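Local coordinates for protein Kinase A (Toxoplasma gondii, PDB 5J3U) that binds cyclic AMP in two tandem cyclic nucleotide-binding domains and, as a regulatory subunit, probably inhibits the kinase's catalytic subunit, at residues N23-K28 and A121-A126; L35-K40 and W112-D117. One frame throughout, in Å; residues are numbered along the deposited sequence.

Contact 1: residues N23-K28 and A121-A126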
loop_
_atom_site.group_PDB
_atom_site.type_symbol
_atom_site.label_atom_id
_atom_site.label_comp_id
_atom_site.label_asym_id
_atom_site.label_seq_id
_atom_site.Cartn_x
_atom_site.Cartn_y
_atom_site.Cartn_z
ATOM N N ASN A 23 -5.256 1.646 -5.503
ATOM C CA ASN A 23 -3.974 1.542 -6.185
ATOM C C ASN A 23 -4.031 0.827 -7.519
ATOM O O ASN A 23 -3.205 1.088 -8.343
ATOM C CB ASN A 23 -2.986 0.818 -5.215
ATOM C CG ASN A 23 -1.616 0.625 -5.789
ATOM O OD1 ASN A 23 -1.269 -0.457 -6.243
ATOM N ND2 ASN A 23 -0.831 1.673 -5.788
ATOM N N SER A 24 -4.994 -0.055 -7.720
ATOM C CA SER A 24 -5.135 -0.801 -8.962
ATOM C C SER A 24 -5.927 -0.051 -10.046
ATOM O O SER A 24 -5.968 -0.549 -11.202
ATOM C CB SER A 24 -5.812 -2.147 -8.737
ATOM O OG SER A 24 -7.193 -2.034 -8.562
ATOM N N LEU A 25 -6.477 1.120 -9.747
ATOM C CA LEU A 25 -7.270 1.814 -10.757
ATOM C C LEU A 25 -6.418 2.347 -11.895
ATOM O O LEU A 25 -5.341 2.936 -11.655
ATOM C CB LEU A 25 -8.115 2.929 -10.143
ATOM C CG LEU A 25 -9.189 2.413 -9.173
ATOM C CD1 LEU A 25 -9.901 3.623 -8.557
ATOM C CD2 LEU A 25 -10.226 1.462 -9.778
ATOM N N ASP A 26 -6.910 2.189 -13.117
ATOM C CA ASP A 26 -6.318 2.954 -14.256
ATOM C C ASP A 26 -6.536 4.475 -14.103
ATOM O O ASP A 26 -7.310 4.914 -13.238
ATOM C CB ASP A 26 -6.699 2.416 -15.616
ATOM C CG ASP A 26 -8.113 2.659 -15.997
ATOM O OD1 ASP A 26 -8.693 3.706 -15.642
ATOM O OD2 ASP A 26 -8.662 1.753 -16.681
ATOM N N GLU A 27 -5.763 5.257 -14.851
ATOM C CA GLU A 27 -5.641 6.671 -14.581
ATOM C C GLU A 27 -6.959 7.409 -14.827
ATOM O O GLU A 27 -7.309 8.335 -14.060
ATOM C CB GLU A 27 -4.470 7.308 -15.309
ATOM C CG GLU A 27 -4.679 7.418 -16.786
ATOM C CD GLU A 27 -3.519 8.038 -17.518
ATOM O OE1 GLU A 27 -2.469 8.291 -16.895
ATOM O OE2 GLU A 27 -3.689 8.267 -18.717
ATOM N N LYS A 28 -7.734 6.926 -15.800
ATOM C CA LYS A 28 -9.031 7.538 -16.005
ATOM C C LYS A 28 -10.039 7.245 -14.909
ATOM O O LYS A 28 -10.770 8.152 -14.531
ATOM C CB LYS A 28 -9.578 7.225 -17.386
ATOM C CG LYS A 28 -8.768 7.894 -18.504
ATOM C CD LYS A 28 -9.649 8.089 -19.733
ATOM C CE LYS A 28 -8.907 8.617 -20.955
ATOM N NZ LYS A 28 -9.908 9.079 -22.004
ATOM N N ALA A 121 -19.647 1.793 -7.998
ATOM C CA ALA A 121 -19.529 1.761 -9.462
ATOM C C ALA A 121 -18.091 1.597 -9.996
ATOM O O ALA A 121 -17.874 0.868 -10.942
ATOM C CB ALA A 121 -20.125 3.047 -10.028
ATOM N N ILE A 122 -17.120 2.288 -9.401
ATOM C CA ILE A 122 -15.771 2.428 -9.980
ATOM C C ILE A 122 -14.705 1.600 -9.253
ATOM O O ILE A 122 -13.805 1.074 -9.917
ATOM C CB ILE A 122 -15.300 3.884 -9.952
ATOM C CG1 ILE A 122 -16.332 4.822 -10.617
ATOM C CG2 ILE A 122 -13.893 4.048 -10.562
ATOM C CD1 ILE A 122 -16.478 4.608 -12.120
ATOM N N VAL A 123 -14.814 1.499 -7.923
ATOM C CA VAL A 123 -13.742 0.969 -7.076
ATOM C C VAL A 123 -13.914 -0.447 -6.524
ATOM O O VAL A 123 -12.961 -1.193 -6.480
ATOM C CB VAL A 123 -13.490 1.856 -5.857
ATOM C CG1 VAL A 123 -12.130 1.513 -5.221
ATOM C CG2 VAL A 123 -13.476 3.317 -6.227
ATOM N N LYS A 124 -15.118 -0.784 -6.089
ATOM C CA LYS A 124 -15.353 -1.915 -5.162
ATOM C C LYS A 124 -14.933 -3.264 -5.789
ATOM O O LYS A 124 -14.154 -4.002 -5.197
ATOM C CB LYS A 124 -16.801 -1.951 -4.711
ATOM C CG LYS A 124 -17.081 -3.065 -3.719
ATOM C CD LYS A 124 -18.510 -3.052 -3.204
ATOM C CE LYS A 124 -18.733 -4.298 -2.360
ATOM N NZ LYS A 124 -19.817 -4.051 -1.373
ATOM N N ASP A 125 -15.445 -3.543 -6.978
ATOM C CA ASP A 125 -15.089 -4.767 -7.710
ATOM C C ASP A 125 -13.603 -4.843 -8.036
ATOM O O ASP A 125 -13.001 -5.906 -7.818
ATOM C CB ASP A 125 -15.967 -4.913 -8.971
ATOM C CG ASP A 125 -17.461 -5.203 -8.626
ATOM O OD1 ASP A 125 -17.782 -5.499 -7.456
ATOM O OD2 ASP A 125 -18.335 -5.116 -9.533
ATOM N N ALA A 126 -13.007 -3.748 -8.517
ATOM C CA ALA A 126 -11.604 -3.725 -8.864
ATOM C C ALA A 126 -10.744 -4.025 -7.641
ATOM O O ALA A 126 -9.767 -4.785 -7.711
ATOM C CB ALA A 126 -11.200 -2.384 -9.434
#
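With CG turned to lie beside its own backbone N (chi1 -65°) and CD1 stretched out anti to CA (chi2 176°), Leu25 sends its isobutyl fork toward helix 116-138, although the bond leaving its CA does not aim there. The two prongs then divide the work. Leu25 CD1 faces the gap between Val123 CG2, at 4.3 Å, and Ile122 CG2, at 4.5 Å. Leu25 CD2 rests 3.6 Å from the backbone oxygen Ile122 O and 4.0 Å from Ala126 CB, on a part of the helix that begins with a pi-type turn and is kinked at Asp125 and Ala126, whose backbone N atoms make no bond to the preceding turn. The short loop holding Leu25 joins helix 6-18 to helix 27-36, and these elements probably correspond to the N3A motif that packs on the B helix of cyclic nucleotide-binding domains. Leucine suits such a loop because its two methyls let one side chain meet branched residues with one and Ile122 O and Ala126 CB with the other, and the small side chain of Ala126 lets loop and helix draw close. Ser24 borders this apolar patch: its OG lies 4.1 Å from Ala126 CB. Next along the chain, Asp26 N-caps helix 27-36 through Asp29 N, while Phe22 and Val33 also pack on Val123.

Contact 2: residues L35-K40 and W112-D117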
loop_
_atom_site.group_PDB
_atom_site.type_symbol
_atom_site.label_atom_id
_atom_site.label_comp_id
_atom_site.label_asym_id
_atom_site.label_seq_id
_atom_site.Cartn_x
_atom_site.Cartn_y
_atom_site.Cartn_z
ATOM N N LEU A 35 -12.972 13.211 -9.464
ATOM C CA LEU A 35 -14.105 14.137 -9.811
ATOM C C LEU A 35 -15.214 14.041 -8.755
ATOM O O LEU A 35 -15.786 15.058 -8.347
ATOM C CB LEU A 35 -14.677 13.791 -11.171
ATOM C CG LEU A 35 -15.800 14.717 -11.690
ATOM C CD1 LEU A 35 -15.318 16.146 -11.794
ATOM C CD2 LEU A 35 -16.322 14.232 -13.012
ATOM N N ALA A 36 -15.515 12.811 -8.359
ATOM C CA ALA A 36 -16.573 12.513 -7.385
ATOM C C ALA A 36 -16.264 12.946 -5.970
ATOM O O ALA A 36 -17.181 13.190 -5.191
ATOM C CB ALA A 36 -16.948 11.055 -7.440
ATOM N N MET A 37 -14.997 13.117 -5.637
ATOM C CA MET A 37 -14.608 13.423 -4.263
ATOM C C MET A 37 -14.920 14.872 -3.862
ATOM O O MET A 37 -14.809 15.797 -4.691
ATOM C CB MET A 37 -13.135 13.113 -4.053
ATOM C CG MET A 37 -12.911 11.625 -4.275
ATOM S SD MET A 37 -11.790 10.792 -3.217
ATOM C CE MET A 37 -12.693 11.159 -1.781
ATOM N N GLN A 38 -15.364 15.037 -2.621
ATOM C CA GLN A 38 -15.667 16.377 -2.091
ATOM C C GLN A 38 -14.812 16.669 -0.899
ATOM O O GLN A 38 -14.636 15.802 -0.034
ATOM C CB GLN A 38 -17.115 16.472 -1.726
ATOM C CG GLN A 38 -17.996 16.209 -2.930
ATOM C CD GLN A 38 -19.471 16.436 -2.654
ATOM O OE1 GLN A 38 -19.862 16.963 -1.610
ATOM N NE2 GLN A 38 -20.300 16.050 -3.606
ATOM N N GLU A 39 -14.252 17.874 -0.856
ATOM C CA GLU A 39 -13.416 18.272 0.261
ATOM C C GLU A 39 -14.248 18.389 1.536
ATOM O O GLU A 39 -15.414 18.767 1.497
ATOM C CB GLU A 39 -12.666 19.595 -0.004
ATOM C CG GLU A 39 -11.595 19.869 1.051
ATOM C CD GLU A 39 -10.747 21.098 0.803
ATOM O OE1 GLU A 39 -11.234 22.035 0.156
ATOM O OE2 GLU A 39 -9.596 21.123 1.281
ATOM N N LYS A 40 -13.648 18.007 2.664
ATOM C CA LYS A 40 -14.291 18.186 3.953
ATOM C C LYS A 40 -13.235 18.550 4.993
ATOM O O LYS A 40 -12.275 17.801 5.226
ATOM C CB LYS A 40 -15.070 16.929 4.325
ATOM C CG LYS A 40 -15.947 17.104 5.533
ATOM C CD LYS A 40 -16.605 15.788 5.908
ATOM C CE LYS A 40 -17.718 16.016 6.917
ATOM N NZ LYS A 40 -18.978 16.368 6.219
ATOM N N TRP A 112 -11.061 14.203 2.141
ATOM C CA TRP A 112 -11.783 14.103 0.905
ATOM C C TRP A 112 -12.735 12.962 1.073
ATOM O O TRP A 112 -12.359 11.893 1.519
ATOM C CB TRP A 112 -10.852 13.835 -0.249
ATOM C CG TRP A 112 -9.909 14.942 -0.462
ATOM C CD1 TRP A 112 -8.662 15.085 0.049
ATOM C CD2 TRP A 112 -10.179 16.119 -1.213
ATOM N NE1 TRP A 112 -8.119 16.284 -0.345
ATOM C CE2 TRP A 112 -9.027 16.926 -1.147
ATOM C CE3 TRP A 112 -11.278 16.553 -1.964
ATOM C CZ2 TRP A 112 -8.932 18.142 -1.819
ATOM C CZ3 TRP A 112 -11.173 17.742 -2.623
ATOM C CH2 TRP A 112 -10.016 18.538 -2.514
ATOM N N GLU A 113 -13.958 13.203 0.718
ATOM C CA GLU A 113 -15.072 12.293 0.926
ATOM C C GLU A 113 -15.528 11.656 -0.400
ATOM O O GLU A 113 -15.712 12.378 -1.378
ATOM C CB GLU A 113 -16.214 13.099 1.553
ATOM C CG GLU A 113 -17.510 12.318 1.729
ATOM C CD GLU A 113 -18.633 13.131 2.367
ATOM O OE1 GLU A 113 -18.350 13.997 3.195
ATOM O OE2 GLU A 113 -19.803 12.887 2.018
ATOM N N LEU A 114 -15.745 10.333 -0.423
ATOM C CA LEU A 114 -16.241 9.613 -1.564
ATOM C C LEU A 114 -17.533 8.911 -1.221
ATOM O O LEU A 114 -17.600 8.101 -0.248
ATOM C CB LEU A 114 -15.232 8.530 -2.008
ATOM C CG LEU A 114 -15.610 7.703 -3.256
ATOM C CD1 LEU A 114 -15.716 8.547 -4.523
ATOM C CD2 LEU A 114 -14.590 6.616 -3.508
ATOM N N GLY A 115 -18.560 9.133 -2.035
ATOM C CA GLY A 115 -19.854 8.483 -1.818
ATOM C C GLY A 115 -19.906 7.013 -2.177
ATOM O O GLY A 115 -19.131 6.512 -2.993
ATOM N N ARG A 116 -20.792 6.310 -1.491
ATOM C CA ARG A 116 -20.991 4.884 -1.678
ATOM C C ARG A 116 -21.310 4.507 -3.132
ATOM O O ARG A 116 -20.827 3.477 -3.627
ATOM C CB ARG A 116 -22.112 4.388 -0.753
ATOM C CG ARG A 116 -22.520 2.953 -0.993
ATOM C CD ARG A 116 -23.688 2.549 -0.122
ATOM N NE ARG A 116 -23.304 2.320 1.265
ATOM C CZ ARG A 116 -22.788 1.188 1.762
ATOM N NH1 ARG A 116 -22.512 0.148 0.974
ATOM N NH2 ARG A 116 -22.527 1.095 3.080
ATOM N N ASP A 117 -22.137 5.312 -3.814
ATOM C CA ASP A 117 -22.515 4.960 -5.178
ATOM C C ASP A 117 -21.300 4.974 -6.122
ATOM O O ASP A 117 -21.098 4.041 -6.923
ATOM C CB ASP A 117 -23.664 5.827 -5.718
ATOM C CG ASP A 117 -25.025 5.510 -5.045
ATOM O OD1 ASP A 117 -25.222 4.408 -4.460
ATOM O OD2 ASP A 117 -25.909 6.391 -5.127
HETATM O O HOH W 1 -18.811 11.164 -3.999
#
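Gln38 and Glu113 form an antiparallel hydrogen-bonded pair where strand 38-42, outermost in its four-stranded sheet, lies along strand 109-115 of the first cyclic nucleotide-binding domain. Gln38 N donates to Glu113 O at 3.0 Å, in the carbonyl plane, and Glu113 N returns a bond to Gln38 O at 2.8 Å, with its donor tilted 22° from that plane. In the adjoining non-hydrogen-bonded pair, Glu39 lays its CB over the face of the Trp112 six-membered ring, 3.9 Å from the centroid, as a CH-pi contact offset toward the rim. Trp112, its CG beside the backbone N (chi1 -64°), places this ring against Glu39, with CE3 nearest the backbone N and CZ3 nearest CB, while its NE1 is satisfied by Gln62 OE1. Glutamate fits here because its aliphatic stem can cover an indole. On the other face of the sheet, the extended Glu113 and Lys40, whose chain turns at chi4 (85°), cross obliquely beside Tyr59; Glu113 OE1 lies nearer Lys40 CD than Lys40 NZ, and the salt bridge to NZ is long, 3.9 Å. The helix preceding the strand is tied in as well: Ala36 CB meets Leu114 CD1 at 4.0 Å, and the chain of Met37 bends back toward Trp112 and Leu114, though the exact place of its methyl is doubtful. A water accepts from Gly115 N, the N-cap of helix 116-138, at 2.8 Å and donates to Ala36 O at 2.9 Å, linking the end of one helix to the start of the other. Pairing of the first strand with the last, each adjoining a helix, is typical of the jelly-roll beta-barrel of cyclic nucleotide-binding domains.

Contact 1 joins the loop before helix 27-36 to helix 116-138; contact 2 joins the far end of helix 27-36 and strand 38-42 to strand 109-115, just before helix 116-138. Each is partly buried, but contact 2 covers well over twice the area and takes in a backbone strand pair, a long salt bridge, an indole face and a bridging water. Contact 1 consists of van der Waals packing, mainly around a single leucine, and joins a loop to a helix, away from the sheets. Their centres are 15 Å apart; the side chains of Val123 and Leu114 lie about 14 and 12 Å from the bound cyclic AMP, so neither contact lines the nucleotide pocket.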